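Local structure of possible galactose mutarotase (Streptomyces platensis subsp. rosaceus, 4RNL) at residues G75-N87 and P174-N186. The protein probably interconverts the alpha and beta anomers of galactose or a related aldose. Sequence-based numbering, arbitrary orientation.
Sequences GSYFGALVGRYAN and PTVVNLTNHTYLN. With GOL (glycerol), chain E; PO4 (phosphate ion), chain H.
Val-82 and Thr-180 form an antiparallel hydrogen-bonded pair: Val-82 N donates almost straight to Thr-180 O (2.9 Å, 172°), and the return bond is weak. His-182 N to Ala-80 O continues the ladder on one side; beyond Gly-83, Asn-178 bonds through its backbone N to Arg-84 O and through its O to Ala-86 N. Tyr-184 OH reaches a lone pair of Ser-76 O (2.6 Å), in the carbonyl plane. Asn-181 ND2 donates to Gly-79 O (3.1 Å) from above the carbonyl plane, while Asn-181 OD1 accepts from Thr-183 OG1 (2.6 Å) and from Thr-183 N, the latter bond making an Asx turn. A leucine in its place would probably leave Gly-79 O without this donor and the Thr-183 hydroxyl and N without their shared acceptor. Strand 81-82 thus pairs with strand 180-185 in the antiparallel beta-sandwich of the galactose mutarotase fold, and His-182 NE2 donates to a glycerol also bound by His-113, Asp-242 and Glu-308, consistent with a sugar pocket. Tyr-77 CB packs over one face of the imidazole, a CH-pi contact; His-182 CG lies anti to its own backbone N (chi1 -155°), which carries NE2 on to the glycerol. Phe-78 turns its edge to the Tyr-184 face, planes at 80°, and Asn-178 CB lies over the Tyr-85 ring.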
loop_
_atom_site.group_PDB
_atom_site.type_symbol
_atom_site.label_atom_id
_atom_site.label_comp_id
_atom_site.label_asym_id
_atom_site.label_seq_id
_atom_site.Cartn_x
_atom_site.Cartn_y
_atom_site.Cartn_z
ATOM N N GLY A 75 13.484 2.622 2.092
ATOM C CA GLY A 75 13.513 2.207 0.697
ATOM C C GLY A 75 12.598 1.048 0.342
ATOM O O GLY A 75 12.252 0.863 -0.829
ATOM N N SER A 76 12.219 0.254 1.340
ATOM C CA SER A 76 11.321 -0.880 1.126
ATOM C C SER A 76 9.866 -0.456 1.175
ATOM O O SER A 76 8.978 -1.216 0.778
ATOM C CB SER A 76 11.531 -1.953 2.204
ATOM O OG SER A 76 12.789 -2.597 2.054
ATOM N N TYR A 77 9.628 0.742 1.703
ATOM C CA TYR A 77 8.279 1.243 1.948
ATOM C C TYR A 77 7.420 0.295 2.791
ATOM O O TYR A 77 6.213 0.210 2.579
ATOM C CB TYR A 77 7.574 1.559 0.619
ATOM C CG TYR A 77 8.244 2.681 -0.139
ATOM C CD1 TYR A 77 9.324 2.430 -0.976
ATOM C CD2 TYR A 77 7.825 3.993 0.017
ATOM C CE1 TYR A 77 9.955 3.462 -1.661
ATOM C CE2 TYR A 77 8.453 5.037 -0.661
ATOM C CZ TYR A 77 9.520 4.762 -1.491
ATOM O OH TYR A 77 10.145 5.791 -2.173
ATOM N N PHE A 78 8.031 -0.411 3.742
ATOM C CA PHE A 78 7.273 -1.330 4.592
ATOM C C PHE A 78 6.079 -0.628 5.233
ATOM O O PHE A 78 6.238 0.426 5.846
ATOM C CB PHE A 78 8.163 -1.911 5.695
ATOM C CG PHE A 78 9.123 -2.964 5.219
ATOM C CD1 PHE A 78 8.832 -3.746 4.105
ATOM C CD2 PHE A 78 10.316 -3.177 5.892
ATOM C CE1 PHE A 78 9.724 -4.733 3.681
ATOM C CE2 PHE A 78 11.213 -4.157 5.472
ATOM C CZ PHE A 78 10.915 -4.933 4.364
ATOM N N GLY A 79 4.888 -1.207 5.058
ATOM C CA GLY A 79 3.655 -0.740 5.681
ATOM C C GLY A 79 3.138 0.644 5.321
ATOM O O GLY A 79 2.152 1.118 5.905
ATOM N N ALA A 80 3.755 1.286 4.334
ATOM C CA ALA A 80 3.654 2.737 4.228
ATOM C C ALA A 80 2.434 3.282 3.499
ATOM O O ALA A 80 1.998 2.735 2.483
ATOM C CB ALA A 80 4.922 3.300 3.601
ATOM N N LEU A 81 1.902 4.381 4.033
ATOM C CA LEU A 81 0.983 5.246 3.298
ATOM C C LEU A 81 1.832 5.929 2.224
ATOM O O LEU A 81 2.788 6.640 2.541
ATOM C CB LEU A 81 0.404 6.288 4.264
ATOM C CG LEU A 81 -0.768 7.213 3.916
ATOM C CD1 LEU A 81 -1.115 8.072 5.126
ATOM C CD2 LEU A 81 -0.479 8.096 2.750
ATOM N N VAL A 82 1.498 5.715 0.956
ATOM C CA VAL A 82 2.321 6.237 -0.126
ATOM C C VAL A 82 1.593 7.355 -0.864
ATOM O O VAL A 82 0.410 7.225 -1.186
ATOM C CB VAL A 82 2.698 5.128 -1.122
ATOM C CG1 VAL A 82 3.412 5.717 -2.327
ATOM C CG2 VAL A 82 3.577 4.095 -0.435
ATOM N N GLY A 83 2.298 8.456 -1.123
ATOM C CA GLY A 83 1.728 9.593 -1.843
ATOM C C GLY A 83 2.826 10.626 -2.034
ATOM O O GLY A 83 3.914 10.444 -1.472
ATOM N N ARG A 84 2.572 11.715 -2.767
ATOM C CA ARG A 84 1.257 12.069 -3.311
ATOM C C ARG A 84 0.853 11.194 -4.495
ATOM O O ARG A 84 -0.331 11.082 -4.825
ATOM C CB ARG A 84 1.269 13.548 -3.751
ATOM C CG ARG A 84 -0.092 14.111 -4.142
ATOM C CD ARG A 84 -0.001 15.552 -4.642
ATOM N NE ARG A 84 0.542 16.478 -3.640
ATOM C CZ ARG A 84 0.265 17.783 -3.622
ATOM N NH1 ARG A 84 -0.561 18.298 -4.526
ATOM N NH2 ARG A 84 0.795 18.573 -2.696
ATOM N N TYR A 85 1.842 10.588 -5.145
ATOM C CA TYR A 85 1.568 9.732 -6.303
ATOM C C TYR A 85 2.278 8.394 -6.147
ATOM O O TYR A 85 3.509 8.325 -6.167
ATOM C CB TYR A 85 1.928 10.411 -7.649
ATOM C CG TYR A 85 1.397 9.585 -8.809
ATOM C CD1 TYR A 85 2.129 8.521 -9.316
ATOM C CD2 TYR A 85 0.135 9.832 -9.346
ATOM C CE1 TYR A 85 1.636 7.730 -10.325
ATOM C CE2 TYR A 85 -0.372 9.049 -10.366
ATOM C CZ TYR A 85 0.388 7.994 -10.848
ATOM O OH TYR A 85 -0.094 7.192 -11.857
ATOM N N ALA A 86 1.498 7.329 -5.995
ATOM C CA ALA A 86 2.071 6.000 -5.778
ATOM C C ALA A 86 2.563 5.430 -7.097
ATOM O O ALA A 86 1.924 5.600 -8.140
ATOM C CB ALA A 86 1.054 5.066 -5.152
ATOM N N ASN A 87 3.680 4.715 -7.023
ATOM C CA ASN A 87 4.381 4.192 -8.195
ATOM C C ASN A 87 5.061 5.277 -9.041
ATOM O O ASN A 87 5.425 6.338 -8.521
ATOM C CB ASN A 87 3.491 3.268 -9.034
ATOM C CG ASN A 87 4.267 2.121 -9.632
ATOM O OD1 ASN A 87 4.789 2.234 -10.735
ATOM N ND2 ASN A 87 4.392 1.022 -8.880
ATOM N N PRO A 174 -5.542 22.330 -9.340
ATOM C CA PRO A 174 -5.450 21.036 -10.034
ATOM C C PRO A 174 -4.139 20.316 -9.741
ATOM O O PRO A 174 -3.069 20.938 -9.700
ATOM C CB PRO A 174 -5.527 21.423 -11.517
ATOM C CG PRO A 174 -6.341 22.691 -11.519
ATOM C CD PRO A 174 -5.948 23.421 -10.252
ATOM N N THR A 175 -4.238 19.015 -9.496
ATOM C CA THR A 175 -3.082 18.224 -9.145
ATOM C C THR A 175 -3.346 16.787 -9.557
ATOM O O THR A 175 -4.407 16.488 -10.099
ATOM C CB THR A 175 -2.799 18.318 -7.630
ATOM O OG1 THR A 175 -1.467 17.863 -7.366
ATOM C CG2 THR A 175 -3.810 17.504 -6.809
ATOM N N VAL A 176 -2.382 15.901 -9.317
ATOM C CA VAL A 176 -2.620 14.475 -9.471
ATOM C C VAL A 176 -2.458 13.823 -8.102
ATOM O O VAL A 176 -1.654 14.281 -7.280
ATOM C CB VAL A 176 -1.675 13.820 -10.500
ATOM C CG1 VAL A 176 -1.915 14.396 -11.890
ATOM C CG2 VAL A 176 -0.215 14.011 -10.094
ATOM N N VAL A 177 -3.258 12.784 -7.851
ATOM C CA VAL A 177 -3.282 12.092 -6.563
ATOM C C VAL A 177 -3.493 10.601 -6.810
ATOM O O VAL A 177 -4.345 10.210 -7.611
ATOM C CB VAL A 177 -4.439 12.574 -5.662
ATOM C CG1 VAL A 177 -4.310 11.939 -4.267
ATOM C CG2 VAL A 177 -4.454 14.066 -5.541
ATOM N N ASN A 178 -2.722 9.773 -6.117
ATOM C CA ASN A 178 -2.852 8.323 -6.211
ATOM C C ASN A 178 -2.280 7.755 -4.920
ATOM O O ASN A 178 -1.068 7.550 -4.813
ATOM C CB ASN A 178 -2.072 7.825 -7.432
ATOM C CG ASN A 178 -2.216 6.322 -7.682
ATOM O OD1 ASN A 178 -3.220 5.693 -7.333
ATOM N ND2 ASN A 178 -1.192 5.741 -8.297
ATOM N N LEU A 179 -3.134 7.546 -3.920
ATOM C CA LEU A 179 -2.656 7.088 -2.613
ATOM C C LEU A 179 -2.866 5.593 -2.434
ATOM O O LEU A 179 -3.878 5.051 -2.861
ATOM C CB LEU A 179 -3.383 7.830 -1.497
ATOM C CG LEU A 179 -3.418 9.348 -1.649
ATOM C CD1 LEU A 179 -4.196 9.993 -0.520
ATOM C CD2 LEU A 179 -2.006 9.887 -1.685
ATOM N N THR A 180 -1.919 4.922 -1.790
ATOM C CA THR A 180 -2.074 3.490 -1.547
ATOM C C THR A 180 -1.407 3.148 -0.238
ATOM O O THR A 180 -0.743 3.992 0.365
ATOM C CB THR A 180 -1.439 2.626 -2.663
ATOM O OG1 THR A 180 -1.855 1.259 -2.506
ATOM C CG2 THR A 180 0.085 2.687 -2.608
ATOM N N ASN A 181 -1.594 1.915 0.207
ATOM C CA ASN A 181 -0.826 1.424 1.342
ATOM C C ASN A 181 0.072 0.295 0.869
ATOM O O ASN A 181 -0.373 -0.612 0.157
ATOM C CB ASN A 181 -1.721 0.958 2.486
ATOM C CG ASN A 181 -0.907 0.546 3.698
ATOM O OD1 ASN A 181 -0.433 -0.585 3.781
ATOM N ND2 ASN A 181 -0.676 1.489 4.605
ATOM N N HIS A 182 1.339 0.363 1.257
ATOM C CA HIS A 182 2.368 -0.519 0.722
ATOM C C HIS A 182 2.691 -1.658 1.701
ATOM O O HIS A 182 3.834 -2.094 1.799
ATOM C CB HIS A 182 3.615 0.320 0.448
ATOM C CG HIS A 182 4.522 -0.243 -0.604
ATOM N ND1 HIS A 182 5.121 -1.477 -0.489
ATOM C CD2 HIS A 182 4.963 0.283 -1.773
ATOM C CE1 HIS A 182 5.879 -1.699 -1.548
ATOM N NE2 HIS A 182 5.806 -0.643 -2.342
ATOM N N THR A 183 1.686 -2.132 2.431
ATOM C CA THR A 183 1.867 -3.291 3.313
ATOM C C THR A 183 2.319 -4.519 2.498
ATOM O O THR A 183 1.776 -4.792 1.424
ATOM C CB THR A 183 0.550 -3.601 4.078
ATOM O OG1 THR A 183 0.367 -2.641 5.138
ATOM C CG2 THR A 183 0.574 -4.995 4.685
ATOM N N TYR A 184 3.336 -5.230 2.981
ATOM C CA TYR A 184 3.666 -6.550 2.450
ATOM C C TYR A 184 3.220 -7.572 3.489
ATOM O O TYR A 184 3.461 -7.391 4.702
ATOM C CB TYR A 184 5.174 -6.778 2.315
ATOM C CG TYR A 184 6.024 -5.834 1.488
ATOM C CD1 TYR A 184 6.207 -4.507 1.866
ATOM C CD2 TYR A 184 6.729 -6.307 0.384
ATOM C CE1 TYR A 184 7.033 -3.665 1.137
ATOM C CE2 TYR A 184 7.557 -5.478 -0.345
ATOM C CZ TYR A 184 7.708 -4.163 0.039
ATOM O OH TYR A 184 8.542 -3.337 -0.680
ATOM N N LEU A 185 2.631 -8.669 3.026
ATOM C CA LEU A 185 2.142 -9.699 3.930
ATOM C C LEU A 185 2.783 -11.055 3.658
ATOM O O LEU A 185 3.037 -11.434 2.512
ATOM C CB LEU A 185 0.615 -9.822 3.826
ATOM C CG LEU A 185 -0.178 -8.618 4.331
ATOM C CD1 LEU A 185 -1.622 -8.721 3.884
ATOM C CD2 LEU A 185 -0.068 -8.515 5.854
ATOM N N ASN A 186 3.072 -11.775 4.733
ATOM C CA ASN A 186 3.336 -13.207 4.651
ATOM C C ASN A 186 2.326 -13.862 5.589
ATOM O O ASN A 186 2.429 -13.726 6.812
ATOM C CB ASN A 186 4.778 -13.531 5.080
ATOM C CG ASN A 186 5.149 -14.993 4.853
ATOM O OD1 ASN A 186 4.345 -15.897 5.108
ATOM N ND2 ASN A 186 6.369 -15.234 4.385
HETATM C C1 GOL E . 6.257 -1.505 -5.995
HETATM O O1 GOL E . 5.565 -0.548 -5.231
HETATM C C2 GOL E . 7.284 -0.827 -6.902
HETATM O O2 GOL E . 6.873 -0.920 -8.264
HETATM C C3 GOL E . 8.625 -1.530 -6.693
HETATM O O3 GOL E . 9.552 -1.169 -7.696
HETATM P P PO4 H . 17.388 0.926 2.442
HETATM O O1 PO4 H . 18.168 0.891 1.150
HETATM O O2 PO4 H . 16.500 -0.293 2.528
HETATM O O3 PO4 H . 18.363 0.910 3.596
HETATM O O4 PO4 H . 16.538 2.179 2.490
HETATM O O HOH W 1 4.420 -4.126 5.340
#